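Local coordinates for superoxide dismutase (Candida albicans, PDB 4GUN), which probably converts superoxide radicals into hydrogen peroxide and molecular oxygen, using a bound manganese ion, at residues A127-S132 and N182-Y187; G95-T100 and G113-L118. The protein carries 2 engineered substitutions. All coordinates share one frame; numbering follows the deposited sequence.

Interaction 1: residues A127-S132 and N182-Y187; sequences AGIQGS and NVRPDY. Engineered in segment 182-187: Arg184 (natural residue Lys), Pro185 (natural residue Leu).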
loop_
_atom_site.group_PDB
_atom_site.type_symbol
_atom_site.label_atom_id
_atom_site.label_comp_id
_atom_site.label_asym_id
_atom_site.label_seq_id
_atom_site.Cartn_x
_atom_site.Cartn_y
_atom_site.Cartn_z
ATOM N N ALA A 127 11.076 16.299 -1.184
ATOM C CA ALA A 127 12.222 15.645 -1.841
ATOM C C ALA A 127 12.152 14.094 -1.753
ATOM O O ALA A 127 12.500 13.402 -2.709
ATOM C CB ALA A 127 13.515 16.132 -1.216
ATOM N N GLY A 128 11.689 13.581 -0.612
ATOM C CA GLY A 128 11.571 12.151 -0.350
ATOM C C GLY A 128 10.345 11.459 -0.913
ATOM O O GLY A 128 10.235 10.245 -0.773
ATOM N N ILE A 129 9.420 12.193 -1.568
ATOM C CA ILE A 129 8.245 11.561 -2.195
ATOM C C ILE A 129 8.734 10.777 -3.441
ATOM O O ILE A 129 9.355 11.372 -4.303
ATOM C CB ILE A 129 7.113 12.588 -2.576
ATOM C CG1 ILE A 129 6.418 13.156 -1.343
ATOM C CG2 ILE A 129 6.064 11.962 -3.529
ATOM C CD1 ILE A 129 5.651 14.503 -1.563
ATOM N N GLN A 130 8.400 9.480 -3.538
ATOM C CA GLN A 130 8.711 8.600 -4.673
ATOM C C GLN A 130 7.447 8.390 -5.462
ATOM O O GLN A 130 6.458 7.928 -4.902
ATOM C CB GLN A 130 9.246 7.259 -4.179
ATOM C CG GLN A 130 10.550 7.357 -3.387
ATOM C CD GLN A 130 10.887 6.049 -2.714
ATOM O OE1 GLN A 130 10.062 5.124 -2.622
ATOM N NE2 GLN A 130 12.111 5.943 -2.228
ATOM N N GLY A 131 7.442 8.814 -6.724
ATOM C CA GLY A 131 6.245 8.751 -7.564
ATOM C C GLY A 131 5.355 9.972 -7.412
ATOM O O GLY A 131 5.845 11.083 -7.215
ATOM N N SER A 132 4.039 9.782 -7.497
ATOM C CA SER A 132 3.072 10.877 -7.393
ATOM C C SER A 132 2.611 11.055 -5.954
ATOM O O SER A 132 2.422 10.077 -5.234
ATOM C CB SER A 132 1.884 10.646 -8.325
ATOM O OG SER A 132 2.302 10.606 -9.682
ATOM N N ASN A 182 13.062 17.401 -15.117
ATOM C CA ASN A 182 13.415 16.481 -14.016
ATOM C C ASN A 182 13.814 17.215 -12.720
ATOM O O ASN A 182 13.906 16.572 -11.663
ATOM C CB ASN A 182 14.631 15.625 -14.445
ATOM C CG ASN A 182 15.824 16.470 -14.792
ATOM O OD1 ASN A 182 15.805 17.255 -15.750
ATOM N ND2 ASN A 182 16.885 16.338 -14.023
ATOM N N VAL A 183 14.158 18.529 -12.823
ATOM C CA VAL A 183 14.668 19.319 -11.697
ATOM C C VAL A 183 13.587 19.700 -10.658
ATOM O O VAL A 183 13.342 20.878 -10.388
ATOM C CB VAL A 183 15.696 20.455 -12.056
ATOM C CG1 VAL A 183 16.708 20.640 -10.931
ATOM C CG2 VAL A 183 16.436 20.175 -13.376
ATOM N N ARG A 184 12.959 18.651 -10.063
ATOM C CA ARG A 184 11.923 18.733 -9.020
ATOM C C ARG A 184 12.325 19.645 -7.825
ATOM O O ARG A 184 11.466 20.408 -7.384
ATOM C CB ARG A 184 11.543 17.337 -8.509
ATOM C CG ARG A 184 10.155 17.330 -7.844
ATOM C CD ARG A 184 9.652 15.933 -7.520
ATOM N NE ARG A 184 10.415 15.351 -6.421
ATOM C CZ ARG A 184 10.074 14.252 -5.766
ATOM N NH1 ARG A 184 8.991 13.574 -6.115
ATOM N NH2 ARG A 184 10.832 13.804 -4.774
ATOM N N PRO A 185 13.584 19.606 -7.289
ATOM C CA PRO A 185 13.924 20.500 -6.157
ATOM C C PRO A 185 13.784 21.995 -6.475
ATOM O O PRO A 185 13.540 22.784 -5.568
ATOM C CB PRO A 185 15.393 20.144 -5.854
ATOM C CG PRO A 185 15.580 18.767 -6.407
ATOM C CD PRO A 185 14.752 18.772 -7.655
ATOM N N ASP A 186 13.959 22.398 -7.754
ATOM C CA ASP A 186 13.867 23.825 -8.124
ATOM C C ASP A 186 12.433 24.327 -7.995
ATOM O O ASP A 186 12.195 25.425 -7.521
ATOM C CB ASP A 186 14.426 24.055 -9.538
ATOM C CG ASP A 186 15.943 23.959 -9.634
ATOM O OD1 ASP A 186 16.591 23.666 -8.606
ATOM O OD2 ASP A 186 16.480 24.208 -10.720
ATOM N N TYR A 187 11.484 23.483 -8.337
ATOM C CA TYR A 187 10.068 23.780 -8.205
ATOM C C TYR A 187 9.718 23.888 -6.719
ATOM O O TYR A 187 9.078 24.864 -6.327
ATOM C CB TYR A 187 9.259 22.689 -8.897
ATOM C CG TYR A 187 7.811 22.605 -8.474
ATOM C CD1 TYR A 187 6.907 23.607 -8.812
ATOM C CD2 TYR A 187 7.320 21.474 -7.836
ATOM C CE1 TYR A 187 5.552 23.498 -8.495
ATOM C CE2 TYR A 187 5.964 21.346 -7.529
ATOM C CZ TYR A 187 5.086 22.362 -7.858
ATOM O OH TYR A 187 3.755 22.254 -7.535
HETATM O O HOH W 1 7.138 13.546 -8.211
#
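Two torsions of Arg184, an engineered residue that replaces a natural lysine, carry its guanidinium to the carbonyl of Ile129: CG is anti to N (chi1 -159°), sending the chain across to 127-132, and the bend at chi3 (71°) turns the flat head onto the loop. Both terminal nitrogens converge on Ile129 O. Arg184 NH1 donates to Ile129 O at 2.9 Å from a position tilted out of the carbonyl plane, whereas NH2 reaches Ile129 O at 2.9 Å within that plane, on a lone pair. Neither bond is straight, with N-H...O angles of about 145°, as expected when one oxygen sits in the fork of two N-H groups. Ala127 O also lies at the guanidinium edge, 2.7 Å from Arg184 NH2. On the NH1 side a water bridges the segments, taking a hydrogen bond from Arg184 NH1 at 2.8 Å and giving one to Gly131 O at 3.0 Å. Beyond the two segments, Arg184 touches Tyr176, while Gln130 bonds Gln68 of the second subunit. The contact joins the start of helix 184-191 to the loop leading from helix 115-127 into strand 133-140. The guanidinium is held directly by Ile129 O and through a water by Gly131 O; the pair of bonds to one oxygen would limit its rotation.

Interaction 2: residues G95-T100 and G113-L118; sequences GKHPDT and GSVSNL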
loop_
_atom_site.group_PDB
_atom_site.type_symbol
_atom_site.label_atom_id
_atom_site.label_comp_id
_atom_site.label_asym_id
_atom_site.label_seq_id
_atom_site.Cartn_x
_atom_site.Cartn_y
_atom_site.Cartn_z
ATOM N N GLY A 95 3.737 34.533 -1.029
ATOM C CA GLY A 95 5.071 34.496 -0.440
ATOM C C GLY A 95 5.206 35.261 0.869
ATOM O O GLY A 95 6.248 35.157 1.533
ATOM N N LYS A 96 4.169 36.034 1.268
ATOM C CA LYS A 96 4.244 36.798 2.527
ATOM C C LYS A 96 4.060 35.853 3.701
ATOM O O LYS A 96 3.041 35.170 3.783
ATOM C CB LYS A 96 3.242 37.966 2.575
ATOM N N HIS A 97 5.082 35.755 4.570
ATOM C CA HIS A 97 5.059 34.855 5.723
ATOM C C HIS A 97 3.879 35.149 6.657
ATOM O O HIS A 97 3.381 36.283 6.646
ATOM C CB HIS A 97 6.402 34.883 6.453
ATOM C CG HIS A 97 7.508 34.175 5.730
ATOM N ND1 HIS A 97 8.809 34.187 6.221
ATOM C CD2 HIS A 97 7.481 33.456 4.580
ATOM C CE1 HIS A 97 9.529 33.487 5.360
ATOM N NE2 HIS A 97 8.777 33.027 4.351
ATOM N N PRO A 98 3.340 34.153 7.406
ATOM C CA PRO A 98 2.162 34.452 8.241
ATOM C C PRO A 98 2.482 35.379 9.419
ATOM O O PRO A 98 3.629 35.428 9.892
ATOM C CB PRO A 98 1.642 33.069 8.655
ATOM C CG PRO A 98 2.784 32.167 8.531
ATOM C CD PRO A 98 3.745 32.733 7.528
ATOM N N ASP A 99 1.475 36.154 9.849
ATOM C CA ASP A 99 1.604 37.085 10.970
ATOM C C ASP A 99 1.898 36.262 12.228
ATOM O O ASP A 99 1.163 35.316 12.519
ATOM C CB ASP A 99 0.327 37.940 11.111
ATOM C CG ASP A 99 0.267 38.832 12.344
ATOM O OD1 ASP A 99 -0.850 39.085 12.836
ATOM O OD2 ASP A 99 1.338 39.255 12.826
ATOM N N THR A 100 3.038 36.556 12.903
ATOM C CA THR A 100 3.514 35.824 14.096
ATOM C C THR A 100 2.603 35.897 15.314
ATOM O O THR A 100 2.757 35.082 16.228
ATOM C CB THR A 100 4.963 36.154 14.426
ATOM O OG1 THR A 100 5.108 37.571 14.485
ATOM C CG2 THR A 100 5.936 35.553 13.431
ATOM N N GLY A 113 10.426 27.546 15.451
ATOM C CA GLY A 113 11.263 28.728 15.627
ATOM C C GLY A 113 11.000 29.776 14.565
ATOM O O GLY A 113 10.893 30.958 14.885
ATOM N N SER A 114 10.848 29.335 13.288
ATOM C CA SER A 114 10.625 30.197 12.113
ATOM C C SER A 114 9.911 29.484 10.985
ATOM O O SER A 114 9.949 28.248 10.904
ATOM C CB SER A 114 11.959 30.714 11.570
ATOM O OG SER A 114 12.795 29.648 11.140
ATOM N N VAL A 115 9.302 30.282 10.087
ATOM C CA VAL A 115 8.645 29.852 8.847
ATOM C C VAL A 115 9.705 29.199 7.948
ATOM O O VAL A 115 9.444 28.131 7.385
ATOM C CB VAL A 115 7.957 31.041 8.123
ATOM C CG1 VAL A 115 7.251 30.584 6.844
ATOM C CG2 VAL A 115 6.966 31.717 9.047
ATOM N N SER A 116 10.911 29.821 7.861
ATOM C CA SER A 116 12.007 29.291 7.066
ATOM C C SER A 116 12.375 27.862 7.460
ATOM O O SER A 116 12.591 27.044 6.569
ATOM C CB SER A 116 13.213 30.222 7.091
ATOM O OG SER A 116 13.710 30.358 8.410
ATOM N N ASN A 117 12.385 27.545 8.778
ATOM C CA ASN A 117 12.696 26.200 9.272
ATOM C C ASN A 117 11.594 25.213 8.893
ATOM O O ASN A 117 11.887 24.085 8.508
ATOM C CB ASN A 117 12.946 26.196 10.794
ATOM C CG ASN A 117 13.500 24.884 11.342
ATOM O OD1 ASN A 117 14.210 24.131 10.657
ATOM N ND2 ASN A 117 13.220 24.597 12.612
ATOM N N LEU A 118 10.337 25.639 8.998
ATOM C CA LEU A 118 9.181 24.845 8.607
ATOM C C LEU A 118 9.212 24.578 7.082
ATOM O O LEU A 118 8.964 23.442 6.656
ATOM C CB LEU A 118 7.890 25.570 9.027
ATOM C CG LEU A 118 6.556 24.961 8.552
ATOM C CD1 LEU A 118 6.401 23.452 8.988
ATOM C CD2 LEU A 118 5.391 25.797 8.995
#
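Val115 lays one methyl over the face of the His97 imidazole and turns the other toward the ring of Pro98. CG1 of Val115 sits 3.7 Å from the centroid of the His97 ring, only 9° off the ring normal, so this is a CH-pi contact made almost squarely over the ring centre. The second branch meets proline: Val115 CG2 packs against the CD corner of Pro98, with Val115 CG2 3.7 Å from Pro98 CD. The valine torsion explains the division of labour, for a chi1 of -179° sets CG1 trans to N and the two methyls fork between neighbouring rings, and CG2 also passes 4.1 Å from His97 CB. No hydrogen bond links the segments. Beside the valine, Ser114 takes the N-cap position of helix 115-127, and its OG is hydrogen-bonded to Ser116 OG at 3.0 Å. Pro98 packs further against Ile108 of helix 103-112, and both Pro98 and Val115 touch Trp197 of helix 197-205, so that Trp197 adds to the same apolar cluster. The contact thus seats the loop after helix 60-85 on the first turn of helix 115-127, alongside helices 103-112 and 197-205, in a chain of the iron/manganese superoxide dismutase fold.

Helix 115-127 connects the two contacts: interaction 2 uses its first turn, and interaction 1 begins at its last residue, Ala127. Their centres lie 22 Å apart and their nearest atoms about 11 Å, so they do not touch. Along the chain they come in series, interaction 2 closing before interaction 1 opens. Helix 103-112 lies between the segments of interaction 2, and strands 133-140, 146-153 and 163-170 between those of interaction 1. Interaction 1 lies nearer the metal, with the Ile129 side chain about 12 Å from the manganese, whereas interaction 2 is peripheral packing away from the site. Near its start the helix meets a loop 13 residues back; just past its end the chain meets helix 184-191, 50 residues on.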